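Tautomerase_3 domain-containing protein (Corynebacterium halotolerans YIM 70093 = DSM 44683, PDB 7M58) is a tautomerase superfamily member of the cis-3-chloroacrylic acid dehalogenase family, and probably acts as a hydrolase with dehalogenase-like chemistry. Local coordinates at residues E57-H62 / P97-V102. Numbering follows the deposited sequence.
Sequences EAPEGH and PEHVWV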
ATOM      1  N   GLU A  57     -10.725 -10.425  15.832  1.00 28.25           N
ATOM      2  CA  GLU A  57     -10.552 -11.138  14.575  1.00 29.07           C
ATOM      3  C   GLU A  57     -11.765 -10.960  13.682  1.00 29.87           C
ATOM      4  O   GLU A  57     -12.905 -11.021  14.140  1.00 34.54           O
ATOM      5  CB  GLU A  57     -10.300 -12.606  14.846  1.00 33.15           C
ATOM      6  CG  GLU A  57      -8.968 -12.868  15.500  1.00 32.30           C
ATOM      7  CD  GLU A  57      -8.429 -14.221  15.123  1.00 41.90           C
ATOM      8  OE1 GLU A  57      -7.668 -14.798  15.936  1.00 39.39           O
ATOM      9  OE2 GLU A  57      -8.793 -14.710  14.027  1.00 41.42           O
ATOM     10  N   ALA A  58     -11.509 -10.728  12.406  1.00 27.95           N
ATOM     11  CA  ALA A  58     -12.565 -10.423  11.453  1.00 34.34           C
ATOM     12  C   ALA A  58     -13.438 -11.639  11.142  1.00 36.63           C
ATOM     13  O   ALA A  58     -13.012 -12.782  11.321  1.00 38.04           O
ATOM     14  CB  ALA A  58     -11.943  -9.913  10.159  1.00 30.49           C
ATOM     15  N   PRO A  59     -14.659 -11.422  10.650  1.00 37.25           N
ATOM     16  CA  PRO A  59     -15.390 -12.528  10.033  1.00 36.51           C
ATOM     17  C   PRO A  59     -14.664 -12.967   8.776  1.00 39.75           C
ATOM     18  O   PRO A  59     -13.971 -12.180   8.125  1.00 38.96           O
ATOM     19  CB  PRO A  59     -16.755 -11.917   9.694  1.00 39.13           C
ATOM     20  CG  PRO A  59     -16.484 -10.451   9.548  1.00 38.07           C
ATOM     21  CD  PRO A  59     -15.397 -10.148  10.550  1.00 37.50           C
ATOM     22  N   GLU A  60     -14.849 -14.239   8.424  1.00 47.13           N
ATOM     23  CA  GLU A  60     -14.177 -14.785   7.249  1.00 49.27           C
ATOM     24  C   GLU A  60     -14.558 -13.992   5.998  1.00 48.27           C
ATOM     25  O   GLU A  60     -13.704 -13.692   5.155  1.00 46.24           O
ATOM     26  CB  GLU A  60     -14.514 -16.277   7.120  1.00 47.92           C
ATOM     27  CG  GLU A  60     -13.495 -17.116   6.347  1.00 54.70           C
ATOM     28  CD  GLU A  60     -13.982 -17.548   4.969  1.00 60.47           C
ATOM     29  OE1 GLU A  60     -15.212 -17.469   4.724  1.00 60.67           O
ATOM     30  OE2 GLU A  60     -13.134 -17.989   4.145  1.00 57.68           O
ATOM     31  N   GLY A  61     -15.837 -13.630   5.877  1.00 40.18           N
ATOM     32  CA  GLY A  61     -16.334 -12.878   4.744  1.00 37.13           C
ATOM     33  C   GLY A  61     -16.066 -11.393   4.839  1.00 38.50           C
ATOM     34  O   GLY A  61     -17.003 -10.598   4.955  1.00 40.01           O
ATOM     35  N   HIS A  62     -14.796 -11.010   4.802  1.00 35.94           N
ATOM     36  CA  HIS A  62     -14.396  -9.611   4.839  1.00 31.75           C
ATOM     37  C   HIS A  62     -13.348  -9.379   3.762  1.00 31.83           C
ATOM     38  O   HIS A  62     -12.397 -10.164   3.631  1.00 29.26           O
ATOM     39  CB  HIS A  62     -13.844  -9.216   6.209  1.00 29.03           C
ATOM     40  CG  HIS A  62     -13.480  -7.774   6.303  1.00 30.95           C
ATOM     41  ND1 HIS A  62     -14.405  -6.791   6.586  1.00 33.71           N
ATOM     42  CD2 HIS A  62     -12.297  -7.138   6.128  1.00 29.70           C
ATOM     43  CE1 HIS A  62     -13.807  -5.612   6.581  1.00 29.96           C
ATOM     44  NE2 HIS A  62     -12.527  -5.795   6.309  1.00 30.84           N
ATOM     45  N   PRO A  97     -22.594  -5.616   1.628  1.00 37.23           N
ATOM     46  CA  PRO A  97     -21.732  -4.461   1.336  1.00 37.38           C
ATOM     47  C   PRO A  97     -20.998  -3.939   2.567  1.00 39.22           C
ATOM     48  O   PRO A  97     -19.920  -3.341   2.426  1.00 37.48           O
ATOM     49  CB  PRO A  97     -22.707  -3.418   0.772  1.00 43.33           C
ATOM     50  CG  PRO A  97     -24.062  -3.827   1.298  1.00 39.17           C
ATOM     51  CD  PRO A  97     -24.017  -5.331   1.353  1.00 41.34           C
ATOM     52  N   GLU A  98     -21.529  -4.175   3.773  1.00 36.20           N
ATOM     53  CA  GLU A  98     -20.836  -3.779   4.995  1.00 37.31           C
ATOM     54  C   GLU A  98     -19.489  -4.471   5.167  1.00 35.52           C
ATOM     55  O   GLU A  98     -18.715  -4.059   6.037  1.00 36.07           O
ATOM     56  CB  GLU A  98     -21.735  -4.036   6.217  1.00 34.21           C
ATOM     57  CG  GLU A  98     -22.925  -3.080   6.267  1.00 40.83           C
ATOM     58  CD  GLU A  98     -24.018  -3.421   5.248  1.00 46.51           C
ATOM     59  OE1 GLU A  98     -24.732  -2.478   4.839  1.00 46.80           O
ATOM     60  OE2 GLU A  98     -24.093  -4.588   4.775  1.00 40.84           O
ATOM     61  N   HIS A  99     -19.171  -5.490   4.368  1.00 30.01           N
ATOM     62  CA  HIS A  99     -17.893  -6.167   4.532  1.00 34.53           C
ATOM     63  C   HIS A  99     -17.039  -6.120   3.263  1.00 33.10           C
ATOM     64  O   HIS A  99     -16.077  -6.889   3.137  1.00 33.65           O
ATOM     65  CB  HIS A  99     -18.110  -7.607   4.997  1.00 34.31           C
ATOM     66  CG  HIS A  99     -18.373  -7.727   6.464  1.00 37.47           C
ATOM     67  ND1 HIS A  99     -17.587  -7.108   7.413  1.00 38.58           N
ATOM     68  CD2 HIS A  99     -19.308  -8.428   7.148  1.00 44.63           C
ATOM     69  CE1 HIS A  99     -18.041  -7.402   8.617  1.00 44.09           C
ATOM     70  NE2 HIS A  99     -19.080  -8.210   8.485  1.00 47.90           N
ATOM     71  N   VAL A 100     -17.327  -5.203   2.340  1.00 32.18           N
ATOM     72  CA  VAL A 100     -16.391  -4.860   1.272  1.00 28.45           C
ATOM     73  C   VAL A 100     -15.959  -3.426   1.537  1.00 26.00           C
ATOM     74  O   VAL A 100     -16.709  -2.486   1.275  1.00 28.62           O
ATOM     75  CB  VAL A 100     -16.995  -5.009  -0.130  1.00 30.51           C
ATOM     76  CG1 VAL A 100     -15.953  -4.650  -1.188  1.00 28.65           C
ATOM     77  CG2 VAL A 100     -17.546  -6.421  -0.362  1.00 28.18           C
ATOM     78  N   TRP A 101     -14.755  -3.258   2.069  1.00 25.71           N
ATOM     79  CA  TRP A 101     -14.203  -1.951   2.388  1.00 24.98           C
ATOM     80  C   TRP A 101     -13.270  -1.494   1.273  1.00 29.67           C
ATOM     81  O   TRP A 101     -12.355  -2.233   0.892  1.00 33.29           O
ATOM     82  CB  TRP A 101     -13.435  -2.015   3.700  1.00 25.93           C
ATOM     83  CG  TRP A 101     -14.295  -2.207   4.865  1.00 27.87           C
ATOM     84  CD1 TRP A 101     -15.580  -2.657   4.873  1.00 28.15           C
ATOM     85  CD2 TRP A 101     -13.948  -1.943   6.227  1.00 27.84           C
ATOM     86  NE1 TRP A 101     -16.057  -2.691   6.161  1.00 29.27           N
ATOM     87  CE2 TRP A 101     -15.071  -2.263   7.010  1.00 25.18           C
ATOM     88  CE3 TRP A 101     -12.791  -1.479   6.859  1.00 28.62           C
ATOM     89  CZ2 TRP A 101     -15.072  -2.130   8.382  1.00 24.71           C
ATOM     90  CZ3 TRP A 101     -12.795  -1.343   8.215  1.00 29.35           C
ATOM     91  CH2 TRP A 101     -13.930  -1.655   8.966  1.00 29.88           C
ATOM     92  N   VAL A 102     -13.461  -0.266   0.797  1.00 22.75           N
ATOM     93  CA  VAL A 102     -12.716   0.249  -0.354  1.00 28.31           C
ATOM     94  C   VAL A 102     -12.034   1.566   0.022  1.00 32.14           C
ATOM     95  O   VAL A 102     -12.676   2.473   0.566  1.00 28.52           O
ATOM     96  CB  VAL A 102     -13.635   0.456  -1.579  1.00 31.67           C
ATOM     97  CG1 VAL A 102     -12.813   0.668  -2.840  1.00 27.80           C
ATOM     98  CG2 VAL A 102     -14.588  -0.718  -1.744  1.00 25.97           C
TER
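His-62 meets His-99 and Trp-101 in an aromatic cluster where strands 63-70 and 100-107, parallel neighbours in the beta-alpha-beta unit of this tautomerase fold, begin. A trans chi1 of -177° carries the His-62 ring to the indole of Trp-101, where His-62 CE1 stands over one face, 3.6 Å from Trp-101 CE2. That position, together with planes meeting at 76°, identifies a T-shaped, edge-to-face pair. His-62 ND1 faces His-99 ND1 at 3.3 Å; this hydrogen bond is nearly straight but weak, and either nitrogen could be the donor. The two histidine rings meet rim to rim, their centroids 5.5 Å apart and neither over the face of the other. Pro-59 packs over a face of His-99: its CG lies 3.9 Å from the ring centroid and 28° off the normal, a CH-pi contact. Gly-61, the centre of an inverse gamma turn, brings its O to 3.2 Å from His-99 CB. Further out, Gln-40 OE1 of the second subunit accepts a hydrogen bond from His-62 NE2, tying the cluster to the trimer interface, and Tyr-115 of that subunit packs edge-to-face with Trp-101. The indole is also anchored within its own segment, where Trp-101 NE1 donates to Glu-98 O at 3.0 Å, from above the carbonyl plane.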